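Local coordinates for protein-L-isoaspartate O-methyltransferase beta-aspartate methyltransferase (Plasmodium falciparum, PDB 2PBF) that probably starts the repair of damaged proteins by transferring a methyl group from S-adenosylmethionine to the alpha-carboxyl group of L-isoaspartyl residues, at residues N32-V37 against M66-L71; Y48-V53 against I61-M66; Y93-M98 against S110-L115; K72-V77 against K188-I193. All blocks are in the same frame, centred on the assembly; numbering follows the deposited sequence.

Interaction 1 of 4, residues N32-V37 against M66-L71; sequences NTMLQV and MHALSL. With SAH (S-adenosyl-L-homocysteine), chain C.
Met-34 reaches from the helix 28-35 to the helix 64-74 and meets it with three successive atoms of its side chain. Its CG is beside the backbone N, anti to the carbonyl carbon (chi1 -66°), and the chain runs on straight through chi2 before bending at chi3, which turns the methyl along the partner helix. The first atom to touch, Met-34 CG, presses on Leu-71 CD2 at 3.5 Å, tight for two carbons. There the two chains run alongside one another in opposed senses. The sulfur lies over the small residue of the second helix, with Met-34 SD 3.8 Å from Ala-68 CB, and the terminal Met-34 CE comes to 4.2 Å from His-67 CB. Thr-33 adds a looser methyl contact, its CG2 4.2 Å from Leu-71 CD2, while its hydroxyl is bonded back to Asp-29 O. Such helix-against-helix packing belongs to the N-terminal part of this methyltransferase, where helix 64-74, backed by helix 28-35, carries a ligand-binding histidine. The ring of His-67 leads away from Met-34 and towards the bound S-adenosyl-L-homocysteine. His-67 NE2 donates to the carboxylate atom O of that ligand at 2.7 Å, with a nearly straight N-H...O angle of 167°, and the ligand carboxylate is met at the ring edge. Tyr-93 stacks on the same imidazole, and its hydroxyl bonds Val-37 O, tying the end of segment 32-37 to the helix 93-101.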
# COMPACT_ATOMS: atom_id res chain seq x y z
N ASN A 32 5.94 -11.99 8.95
CA ASN A 32 6.16 -11.27 10.22
C ASN A 32 5.58 -9.86 10.21
O ASN A 32 5.05 -9.41 11.21
CB ASN A 32 7.65 -11.25 10.63
CG ASN A 32 8.26 -12.65 10.75
OD1 ASN A 32 7.62 -13.59 11.26
ND2 ASN A 32 9.50 -12.79 10.30
N THR A 33 5.67 -9.18 9.08
CA THR A 33 5.07 -7.85 8.94
C THR A 33 3.56 -7.90 9.10
O THR A 33 3.00 -7.21 9.94
CB THR A 33 5.44 -7.20 7.57
OG1 THR A 33 6.87 -7.22 7.40
CG2 THR A 33 4.91 -5.77 7.49
N MET A 34 2.90 -8.72 8.29
CA MET A 34 1.45 -8.88 8.38
C MET A 34 0.99 -9.39 9.75
O MET A 34 -0.04 -8.96 10.26
CB MET A 34 0.93 -9.77 7.26
CG MET A 34 1.09 -9.14 5.86
SD MET A 34 0.33 -10.06 4.52
CE MET A 34 -1.44 -9.87 4.76
N LEU A 35 1.77 -10.29 10.35
CA LEU A 35 1.48 -10.77 11.71
C LEU A 35 1.40 -9.62 12.71
O LEU A 35 0.59 -9.62 13.62
CB LEU A 35 2.55 -11.80 12.14
CG LEU A 35 2.38 -12.41 13.55
CD1 LEU A 35 1.08 -13.19 13.64
CD2 LEU A 35 3.58 -13.27 13.95
N GLN A 36 2.25 -8.61 12.51
CA GLN A 36 2.26 -7.42 13.35
C GLN A 36 1.07 -6.48 13.13
O GLN A 36 0.82 -5.58 13.95
CB GLN A 36 3.60 -6.67 13.19
CG GLN A 36 4.79 -7.45 13.78
CD GLN A 36 6.11 -6.72 13.61
OE1 GLN A 36 6.44 -5.85 14.39
NE2 GLN A 36 6.87 -7.09 12.58
N VAL A 37 0.32 -6.69 12.04
CA VAL A 37 -0.81 -5.84 11.70
C VAL A 37 -2.13 -6.66 11.56
O VAL A 37 -2.42 -7.23 10.50
CB VAL A 37 -0.54 -4.99 10.38
CG1 VAL A 37 -1.60 -3.94 10.21
CG2 VAL A 37 0.84 -4.32 10.44
N MET A 66 -4.12 -10.01 -1.79
CA MET A 66 -3.66 -8.88 -2.56
C MET A 66 -2.70 -8.02 -1.78
O MET A 66 -1.72 -7.55 -2.37
CB MET A 66 -4.80 -8.02 -3.10
CG MET A 66 -5.40 -8.52 -4.42
SD MET A 66 -4.22 -9.19 -5.67
CE MET A 66 -3.02 -7.87 -5.83
N HIS A 67 -2.96 -7.83 -0.47
CA HIS A 67 -2.00 -7.18 0.41
C HIS A 67 -0.72 -8.01 0.45
O HIS A 67 0.40 -7.47 0.36
CB HIS A 67 -2.51 -7.01 1.85
CG HIS A 67 -3.64 -6.02 2.02
ND1 HIS A 67 -4.63 -6.20 2.96
CD2 HIS A 67 -3.92 -4.85 1.39
CE1 HIS A 67 -5.49 -5.20 2.90
NE2 HIS A 67 -5.07 -4.35 1.96
N ALA A 68 -0.87 -9.33 0.63
CA ALA A 68 0.30 -10.20 0.78
C ALA A 68 1.17 -10.15 -0.47
O ALA A 68 2.39 -10.03 -0.36
CB ALA A 68 -0.12 -11.63 1.07
N LEU A 69 0.54 -10.23 -1.64
CA LEU A 69 1.25 -10.26 -2.91
C LEU A 69 1.97 -8.93 -3.17
O LEU A 69 3.14 -8.93 -3.58
CB LEU A 69 0.28 -10.60 -4.05
CG LEU A 69 0.65 -10.12 -5.46
CD1 LEU A 69 1.72 -10.99 -6.15
CD2 LEU A 69 -0.59 -10.07 -6.29
N SER A 70 1.31 -7.81 -2.92
CA SER A 70 1.93 -6.51 -3.12
C SER A 70 3.09 -6.30 -2.16
O SER A 70 4.14 -5.75 -2.53
CB SER A 70 0.88 -5.41 -2.98
OG SER A 70 0.04 -5.38 -4.11
N LEU A 71 2.90 -6.74 -0.92
CA LEU A 71 3.91 -6.59 0.10
C LEU A 71 5.13 -7.44 -0.25
O LEU A 71 6.26 -7.01 -0.02
CB LEU A 71 3.34 -7.00 1.46
CG LEU A 71 3.84 -6.42 2.78
CD1 LEU A 71 3.82 -4.88 2.81
CD2 LEU A 71 3.00 -6.98 3.94
N SAH C . -4.73 -0.38 0.11
CA SAH C . -6.18 -0.12 0.32
CB SAH C . -6.89 -0.19 -1.01
CG SAH C . -8.23 0.52 -0.88
SD SAH C . -9.14 0.50 -2.42
C SAH C . -6.82 -1.07 1.34
O SAH C . -6.58 -2.27 1.27
OXT SAH C . -7.59 -0.63 2.24
C5' SAH C . -8.21 1.82 -3.25
C4' SAH C . -8.30 3.20 -2.60
O4' SAH C . -7.80 4.12 -3.54
C3' SAH C . -9.68 3.71 -2.22
O3' SAH C . -9.71 3.98 -0.83
C2' SAH C . -9.88 4.96 -3.06
O2' SAH C . -10.59 5.97 -2.36
C1' SAH C . -8.45 5.36 -3.34
N9 SAH C . -8.23 6.16 -4.56
C8 SAH C . -8.88 6.01 -5.76
N7 SAH C . -8.35 6.90 -6.63
C5 SAH C . -7.41 7.64 -6.02
C6 SAH C . -6.59 8.69 -6.44
N6 SAH C . -6.65 9.18 -7.67
N1 SAH C . -5.69 9.24 -5.57
C2 SAH C . -5.60 8.76 -4.28
N3 SAH C . -6.42 7.73 -3.88
C4 SAH C . -7.31 7.17 -4.73

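Interaction 2 of 4, residues Y48-V53 against I61-M66; sequences YIDTPV and ISAPHM. With SAH (S-adenosyl-L-homocysteine), chain C.
Asp-50 OD2 is gripped from two directions of the fold: it accepts from His-65 ND1 at 2.8 Å, an almost linear His-carboxylate hydrogen bond (172°) made in the plane of the imidazole, and it is salt-bridged to Arg-22. The imidazole N-H and the Arg-22 guanidinium thus share this oxygen, while Asp-50 OD1 accepts from His-65 N at 3.0 Å, a more bent approach. Both His-65 donors arrive on the syn side, and the carboxylate stands nearly perpendicular to the ring, the planes 85° apart. For His-65 the key torsion is chi1 of 63°, which sets CG between the backbone N and the carbonyl carbon, folding the ring back so that ND1 and N face the same carboxylate. Ala-63, at the N-cap position of helix 64-74, puts its CB over one face of the His-65 ring and, on the other segment, 4.0 Å from Pro-52 CD. Further along, Val-53 and Ile-61 form an antiparallel hydrogen-bonded pair, with Val-53 N to Ile-61 O at 3.1 Å and Ile-61 N to Val-53 O at 3.0 Å. Next to it, Ser-62 N donates to the ligand carboxylate atom O at 3.0 Å. The contact runs from the loop before strand 53-56, past the start of the hairpin with 59-61, to the first turn of helix 64-74, with Leu-15 and Leu-19 of helix 12-21 packed against Pro-64.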
# COMPACT_ATOMS: atom_id res chain seq x y z
N TYR A 48 -11.26 -11.75 8.66
CA TYR A 48 -10.21 -12.75 8.35
C TYR A 48 -10.49 -13.65 7.16
O TYR A 48 -9.75 -14.58 6.87
CB TYR A 48 -9.90 -13.58 9.59
CG TYR A 48 -9.58 -12.69 10.76
CD1 TYR A 48 -8.48 -11.82 10.72
CD2 TYR A 48 -10.37 -12.71 11.91
CE1 TYR A 48 -8.18 -10.99 11.79
CE2 TYR A 48 -10.06 -11.89 13.02
CZ TYR A 48 -8.96 -11.04 12.94
OH TYR A 48 -8.66 -10.22 14.00
N ILE A 49 -11.56 -13.36 6.45
CA ILE A 49 -11.86 -14.10 5.25
C ILE A 49 -11.06 -13.52 4.10
O ILE A 49 -10.91 -12.30 3.98
CB ILE A 49 -13.38 -14.18 5.02
CG1 ILE A 49 -13.99 -15.00 6.18
CG2 ILE A 49 -13.68 -14.80 3.66
CD1 ILE A 49 -15.34 -15.49 5.89
N ASP A 50 -10.51 -14.40 3.28
CA ASP A 50 -9.69 -13.96 2.16
C ASP A 50 -10.51 -13.47 0.97
O ASP A 50 -10.69 -14.18 -0.02
CB ASP A 50 -8.71 -15.04 1.74
CG ASP A 50 -7.74 -14.53 0.69
OD1 ASP A 50 -7.28 -13.37 0.81
OD2 ASP A 50 -7.45 -15.28 -0.26
N THR A 51 -10.97 -12.23 1.09
CA THR A 51 -11.85 -11.60 0.13
C THR A 51 -11.79 -10.10 0.43
O THR A 51 -11.42 -9.73 1.55
CB THR A 51 -13.31 -12.11 0.28
OG1 THR A 51 -14.11 -11.56 -0.77
CG2 THR A 51 -13.91 -11.69 1.61
N PRO A 52 -12.10 -9.22 -0.56
CA PRO A 52 -12.22 -7.81 -0.24
C PRO A 52 -13.47 -7.57 0.58
O PRO A 52 -14.43 -8.33 0.46
CB PRO A 52 -12.38 -7.13 -1.62
CG PRO A 52 -12.00 -8.13 -2.61
CD PRO A 52 -12.34 -9.46 -2.00
N VAL A 53 -13.46 -6.53 1.41
CA VAL A 53 -14.57 -6.28 2.31
C VAL A 53 -14.91 -4.79 2.22
O VAL A 53 -14.06 -3.92 2.43
CB VAL A 53 -14.27 -6.73 3.79
CG1 VAL A 53 -15.46 -6.51 4.69
CG2 VAL A 53 -13.84 -8.21 3.86
N ILE A 61 -11.52 -2.67 1.46
CA ILE A 61 -10.18 -3.06 1.89
C ILE A 61 -9.87 -4.28 1.02
O ILE A 61 -10.73 -5.13 0.81
CB ILE A 61 -10.15 -3.41 3.40
CG1 ILE A 61 -8.74 -3.84 3.85
CG2 ILE A 61 -11.17 -4.50 3.72
CD1 ILE A 61 -8.61 -4.00 5.38
N SER A 62 -8.67 -4.34 0.47
CA SER A 62 -8.31 -5.45 -0.42
C SER A 62 -8.32 -6.83 0.27
O SER A 62 -8.24 -6.93 1.51
CB SER A 62 -6.98 -5.19 -1.11
OG SER A 62 -6.99 -3.92 -1.77
N ALA A 63 -8.48 -7.88 -0.53
CA ALA A 63 -8.34 -9.23 -0.04
C ALA A 63 -6.94 -9.38 0.56
O ALA A 63 -5.98 -8.81 0.04
CB ALA A 63 -8.56 -10.23 -1.13
N PRO A 64 -6.85 -10.09 1.69
CA PRO A 64 -5.55 -10.37 2.25
C PRO A 64 -4.50 -10.89 1.23
O PRO A 64 -3.34 -10.52 1.35
CB PRO A 64 -5.85 -11.42 3.32
CG PRO A 64 -7.25 -11.13 3.76
CD PRO A 64 -7.95 -10.61 2.53
N HIS A 65 -4.89 -11.67 0.22
CA HIS A 65 -3.91 -12.20 -0.74
C HIS A 65 -3.33 -11.07 -1.58
O HIS A 65 -2.18 -11.13 -2.00
CB HIS A 65 -4.46 -13.35 -1.60
CG HIS A 65 -5.59 -12.96 -2.49
ND1 HIS A 65 -6.87 -13.46 -2.33
CD2 HIS A 65 -5.67 -12.06 -3.50
CE1 HIS A 65 -7.67 -12.92 -3.22
NE2 HIS A 65 -6.96 -12.06 -3.95
N MET A 66 -4.12 -10.01 -1.79
CA MET A 66 -3.66 -8.88 -2.56
C MET A 66 -2.70 -8.02 -1.78
O MET A 66 -1.72 -7.55 -2.37
CB MET A 66 -4.80 -8.02 -3.10
CG MET A 66 -5.40 -8.52 -4.42
SD MET A 66 -4.22 -9.19 -5.67
CE MET A 66 -3.02 -7.87 -5.83
N SAH C . -4.73 -0.38 0.11
CA SAH C . -6.18 -0.12 0.32
CB SAH C . -6.89 -0.19 -1.01
CG SAH C . -8.23 0.52 -0.88
SD SAH C . -9.14 0.50 -2.42
C SAH C . -6.82 -1.07 1.34
O SAH C . -6.58 -2.27 1.27
OXT SAH C . -7.59 -0.63 2.24
C5' SAH C . -8.21 1.82 -3.25
C4' SAH C . -8.30 3.20 -2.60
O4' SAH C . -7.80 4.12 -3.54
C3' SAH C . -9.68 3.71 -2.22
O3' SAH C . -9.71 3.98 -0.83
C2' SAH C . -9.88 4.96 -3.06
O2' SAH C . -10.59 5.97 -2.36
C1' SAH C . -8.45 5.36 -3.34
N9 SAH C . -8.23 6.16 -4.56
C8 SAH C . -8.88 6.01 -5.76
N7 SAH C . -8.35 6.90 -6.63
C5 SAH C . -7.41 7.64 -6.02
C6 SAH C . -6.59 8.69 -6.44
N6 SAH C . -6.65 9.18 -7.67
N1 SAH C . -5.69 9.24 -5.57
C2 SAH C . -5.60 8.76 -4.28
N3 SAH C . -6.42 7.73 -3.88
C4 SAH C . -7.31 7.17 -4.73

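Interaction 3 of 4, residues Y93-M98 against S110-L115; sequences YLTVCM and SYVIGL
Strand 83-87, helix 93-101 and strand 111-116 form a beta-alpha-beta unit of the Rossmann-like methyltransferase core, and this contact is where its helix lies back on its second strand. The axes of the two short segments approach to 8.5 Å and run almost exactly antiparallel, at 174°, as is usual in a beta-alpha-beta crossover. Val-112 points from the strand to the helix and fits between Thr-95 and Met-98, one helical turn apart. Its CG1, set anti to the backbone N (chi1 -178°), takes the contacts on that side: Val-112 CG1 is 3.7 Å from Thr-95 CG2 and 3.8 Å from Met-98 CB. The other branch, CG2, turns to the backbone of Met-98, resting 4.0 Å from Met-98 O. Beyond CB the methionine chain is extended and leads away from the strand, toward Ala-84 and His-167. Two residues along, Gly-114 offers bare backbone to the threonine methyl, and Thr-95 CG2 settles 3.8 Å from Gly-114 N. Thr-95 OG1 is hydrogen-bonded to Asp-86 OD2, near the end of strand 83-87. Thr-95 therefore splits its duties, with a methyl for the neighbouring strand and a hydroxyl for the first strand of the unit. Every touching residue is buried, and methyl groups meet other side chains and bare backbone, so the segments join by van der Waals packing, without hydrogen bonds between them.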
# COMPACT_ATOMS: atom_id res chain seq x y z
N TYR A 93 -4.41 -0.22 5.90
CA TYR A 93 -3.84 -1.54 6.26
C TYR A 93 -2.40 -1.66 5.76
O TYR A 93 -1.44 -1.93 6.53
CB TYR A 93 -4.71 -2.74 5.75
CG TYR A 93 -4.07 -4.03 6.24
CD1 TYR A 93 -4.34 -4.51 7.54
CD2 TYR A 93 -3.09 -4.70 5.48
CE1 TYR A 93 -3.71 -5.65 8.03
CE2 TYR A 93 -2.46 -5.84 5.96
CZ TYR A 93 -2.78 -6.31 7.25
OH TYR A 93 -2.15 -7.42 7.77
N LEU A 94 -2.24 -1.42 4.47
CA LEU A 94 -0.94 -1.60 3.84
C LEU A 94 0.07 -0.51 4.24
O LEU A 94 1.27 -0.78 4.32
CB LEU A 94 -1.06 -1.73 2.31
CG LEU A 94 0.11 -2.51 1.69
CD1 LEU A 94 0.08 -4.02 1.98
CD2 LEU A 94 0.05 -2.30 0.25
N THR A 95 -0.44 0.69 4.52
CA THR A 95 0.41 1.78 4.99
C THR A 95 1.09 1.47 6.32
O THR A 95 2.28 1.69 6.47
CB THR A 95 -0.38 3.13 5.12
OG1 THR A 95 -1.45 3.14 4.17
CG2 THR A 95 0.53 4.29 4.83
N VAL A 96 0.32 0.95 7.26
CA VAL A 96 0.85 0.44 8.54
C VAL A 96 1.84 -0.72 8.33
O VAL A 96 2.89 -0.76 8.97
CB VAL A 96 -0.32 0.07 9.49
CG1 VAL A 96 0.19 -0.50 10.81
CG2 VAL A 96 -1.17 1.31 9.75
N CYS A 97 1.52 -1.64 7.43
CA CYS A 97 2.47 -2.68 7.06
C CYS A 97 3.80 -2.05 6.63
O CYS A 97 4.86 -2.46 7.09
CB CYS A 97 1.88 -3.62 5.98
SG CYS A 97 0.71 -4.90 6.59
N MET A 98 3.76 -1.02 5.79
CA MET A 98 4.99 -0.33 5.41
C MET A 98 5.72 0.34 6.58
O MET A 98 6.94 0.23 6.68
CB MET A 98 4.72 0.72 4.33
CG MET A 98 4.30 0.19 2.97
SD MET A 98 3.85 1.64 1.97
CE MET A 98 3.64 0.82 0.41
N SER A 110 13.50 6.63 7.97
CA SER A 110 12.37 5.94 7.34
C SER A 110 11.25 6.93 7.16
O SER A 110 11.01 7.78 8.03
CB SER A 110 11.88 4.80 8.22
OG SER A 110 12.76 3.71 8.15
N TYR A 111 10.57 6.85 6.03
CA TYR A 111 9.44 7.69 5.80
C TYR A 111 8.30 6.93 5.09
O TYR A 111 8.52 6.28 4.06
CB TYR A 111 9.89 8.89 5.00
CG TYR A 111 8.85 9.94 4.83
CD1 TYR A 111 8.53 10.82 5.87
CD2 TYR A 111 8.17 10.07 3.63
CE1 TYR A 111 7.55 11.81 5.69
CE2 TYR A 111 7.20 11.03 3.45
CZ TYR A 111 6.90 11.90 4.48
OH TYR A 111 5.94 12.87 4.27
N VAL A 112 7.09 7.03 5.64
CA VAL A 112 5.91 6.41 5.02
C VAL A 112 4.74 7.40 4.90
O VAL A 112 4.36 8.06 5.88
CB VAL A 112 5.46 5.14 5.77
CG1 VAL A 112 4.25 4.46 5.09
CG2 VAL A 112 6.63 4.15 5.88
N ILE A 113 4.17 7.51 3.71
CA ILE A 113 3.03 8.40 3.50
C ILE A 113 1.90 7.65 2.79
O ILE A 113 2.16 6.93 1.84
CB ILE A 113 3.45 9.77 2.79
CG1 ILE A 113 2.32 10.79 2.81
CG2 ILE A 113 3.92 9.60 1.36
CD1 ILE A 113 2.76 12.20 2.28
N GLY A 114 0.67 7.78 3.29
CA GLY A 114 -0.51 7.29 2.59
C GLY A 114 -1.27 8.44 1.97
O GLY A 114 -1.53 9.45 2.62
N LEU A 115 -1.62 8.32 0.70
CA LEU A 115 -2.50 9.30 0.06
C LEU A 115 -3.85 8.66 -0.22
O LEU A 115 -3.92 7.57 -0.79
CB LEU A 115 -1.91 9.77 -1.27
CG LEU A 115 -1.06 11.04 -1.38
CD1 LEU A 115 -0.02 11.21 -0.26
CD2 LEU A 115 -0.39 11.07 -2.75

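Interaction 4 of 4, residues K72-V77 against K188-I193; sequences KRLINV and KLIIPI
Ile-190 has CG1 anti to its carbonyl carbon (chi1 -68°) and a bent chi2 of -63°, and this sends CD1 across to the aliphatic start of Arg-73. Ile-190 CD1 lies 3.4 Å from Arg-73 CB, the two side chains crossing at about a right angle. The arginine chain then bends at chi2 and chi3 and carries the guanidinium away from this segment, to a salt bridge with Glu-203 on the neighbouring strand. Leu-74 slides antiparallel to the isoleucine, Leu-74 CG coming within 3.8 Å of Ile-190 CG1. Its CD2 rests 3.6 Å from Lys-188 O. Near the start of the strand Lys-188 reaches out straight beyond CG and is crossed by Val-77, whose CG1 sits 4.1 Å from Lys-188 CD. A water bridges the backbone carbonyl of Arg-73 and the ammonium of Lys-188: it donates to Arg-73 O at 2.6 Å and accepts from Lys-188 NZ at 3.2 Å. The result is an apolar patch bordered by polar groups, in which the end of helix 64-74 packs on strand 187-195, next to strand 163-168, as helices lie on the mixed sheet of Rossmann-like methyltransferases.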
# COMPACT_ATOMS: atom_id res chain seq x y z
N LYS A 72 4.89 -8.62 -0.81
CA LYS A 72 5.95 -9.50 -1.29
C LYS A 72 6.80 -8.81 -2.35
O LYS A 72 8.01 -8.81 -2.26
CB LYS A 72 5.36 -10.79 -1.86
CG LYS A 72 6.32 -11.70 -2.65
CD LYS A 72 5.53 -12.60 -3.60
CE LYS A 72 6.41 -13.70 -4.26
NZ LYS A 72 7.45 -13.14 -5.22
N ARG A 73 6.15 -8.16 -3.32
CA ARG A 73 6.86 -7.53 -4.43
C ARG A 73 7.72 -6.38 -3.95
O ARG A 73 8.74 -6.03 -4.57
CB ARG A 73 5.90 -7.03 -5.51
CG ARG A 73 4.92 -8.04 -6.08
CD ARG A 73 5.59 -9.32 -6.56
NE ARG A 73 6.55 -9.08 -7.62
CZ ARG A 73 6.92 -9.98 -8.53
NH1 ARG A 73 6.38 -11.19 -8.54
NH2 ARG A 73 7.83 -9.66 -9.43
N LEU A 74 7.28 -5.76 -2.86
CA LEU A 74 7.95 -4.57 -2.34
C LEU A 74 8.88 -4.90 -1.16
O LEU A 74 9.53 -4.01 -0.63
CB LEU A 74 6.91 -3.52 -1.92
CG LEU A 74 6.15 -2.81 -3.05
CD1 LEU A 74 5.01 -2.01 -2.51
CD2 LEU A 74 7.07 -1.96 -3.90
N ILE A 75 8.95 -6.17 -0.77
CA ILE A 75 9.56 -6.53 0.50
C ILE A 75 11.00 -6.03 0.68
O ILE A 75 11.39 -5.62 1.77
CB ILE A 75 9.40 -8.06 0.83
CG1 ILE A 75 9.34 -8.29 2.34
CG2 ILE A 75 10.50 -8.92 0.18
CD1 ILE A 75 8.20 -7.53 3.01
N ASN A 76 11.77 -6.04 -0.40
CA ASN A 76 13.19 -5.68 -0.33
C ASN A 76 13.46 -4.19 -0.51
O ASN A 76 14.58 -3.75 -0.25
CB ASN A 76 14.04 -6.48 -1.34
CG ASN A 76 14.01 -7.95 -1.10
OD1 ASN A 76 13.82 -8.75 -2.03
ND2 ASN A 76 14.20 -8.36 0.16
N VAL A 77 12.47 -3.42 -0.97
CA VAL A 77 12.62 -1.97 -1.06
C VAL A 77 11.97 -1.28 0.14
O VAL A 77 12.24 -0.11 0.44
CB VAL A 77 12.10 -1.40 -2.41
CG1 VAL A 77 12.92 -1.98 -3.57
CG2 VAL A 77 10.58 -1.67 -2.61
N LYS A 188 11.04 0.42 -6.60
CA LYS A 188 9.95 -0.34 -7.24
C LYS A 188 8.57 0.29 -7.06
O LYS A 188 8.23 0.77 -5.97
CB LYS A 188 9.93 -1.79 -6.75
CG LYS A 188 10.86 -2.68 -7.56
CD LYS A 188 11.34 -3.89 -6.82
CE LYS A 188 12.30 -4.65 -7.75
NZ LYS A 188 12.59 -6.01 -7.24
N LEU A 189 7.78 0.27 -8.14
CA LEU A 189 6.39 0.74 -8.17
C LEU A 189 5.55 -0.45 -8.58
O LEU A 189 5.82 -1.10 -9.59
CB LEU A 189 6.22 1.83 -9.23
CG LEU A 189 5.20 2.98 -9.34
CD1 LEU A 189 5.32 3.56 -10.78
CD2 LEU A 189 3.74 2.67 -9.03
N ILE A 190 4.55 -0.75 -7.76
CA ILE A 190 3.57 -1.81 -7.99
C ILE A 190 2.23 -1.14 -8.28
O ILE A 190 1.72 -0.37 -7.47
CB ILE A 190 3.43 -2.71 -6.72
CG1 ILE A 190 4.71 -3.53 -6.49
CG2 ILE A 190 2.16 -3.60 -6.77
CD1 ILE A 190 5.03 -4.50 -7.61
N ILE A 191 1.67 -1.41 -9.45
CA ILE A 191 0.48 -0.70 -9.87
C ILE A 191 -0.37 -1.52 -10.84
O ILE A 191 0.17 -2.11 -11.76
CB ILE A 191 0.86 0.69 -10.50
CG1 ILE A 191 -0.37 1.41 -11.04
CG2 ILE A 191 1.99 0.54 -11.55
CD1 ILE A 191 -0.10 2.86 -11.45
N PRO A 192 -1.70 -1.56 -10.63
CA PRO A 192 -2.54 -2.16 -11.69
C PRO A 192 -2.79 -1.15 -12.81
O PRO A 192 -3.15 -0.01 -12.54
CB PRO A 192 -3.84 -2.50 -10.96
CG PRO A 192 -3.55 -2.23 -9.45
CD PRO A 192 -2.52 -1.14 -9.48
N ILE A 193 -2.61 -1.57 -14.06
CA ILE A 193 -2.94 -0.72 -15.23
C ILE A 193 -3.95 -1.45 -16.15
O ILE A 193 -3.73 -2.62 -16.49
CB ILE A 193 -1.67 -0.25 -15.98
CG1 ILE A 193 -0.73 0.53 -15.02
CG2 ILE A 193 -2.02 0.63 -17.22
CD1 ILE A 193 0.72 0.51 -15.38
O HOH W 1 9.75 -7.40 -6.55

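Helix 64-74 ties three of the four contacts together: interaction 2 holds its first turn, interaction 1 its middle and interaction 4 its end, and Met-66 is shared by the first two. Interactions 1 and 3 are fully buried and apolar between their segments, whereas interactions 2 and 4 are partly buried and bring in polar groups, a carboxylate-histidine pair in one and a bridging water in the other. Interactions 1 and 2 both donate a hydrogen bond to the same ligand carboxylate oxygen, from His-67 NE2 and Ser-62 N. Interactions 3 and 4 reach different strands of the same sheet and touch where Met-98 CE nears Leu-74 CD1.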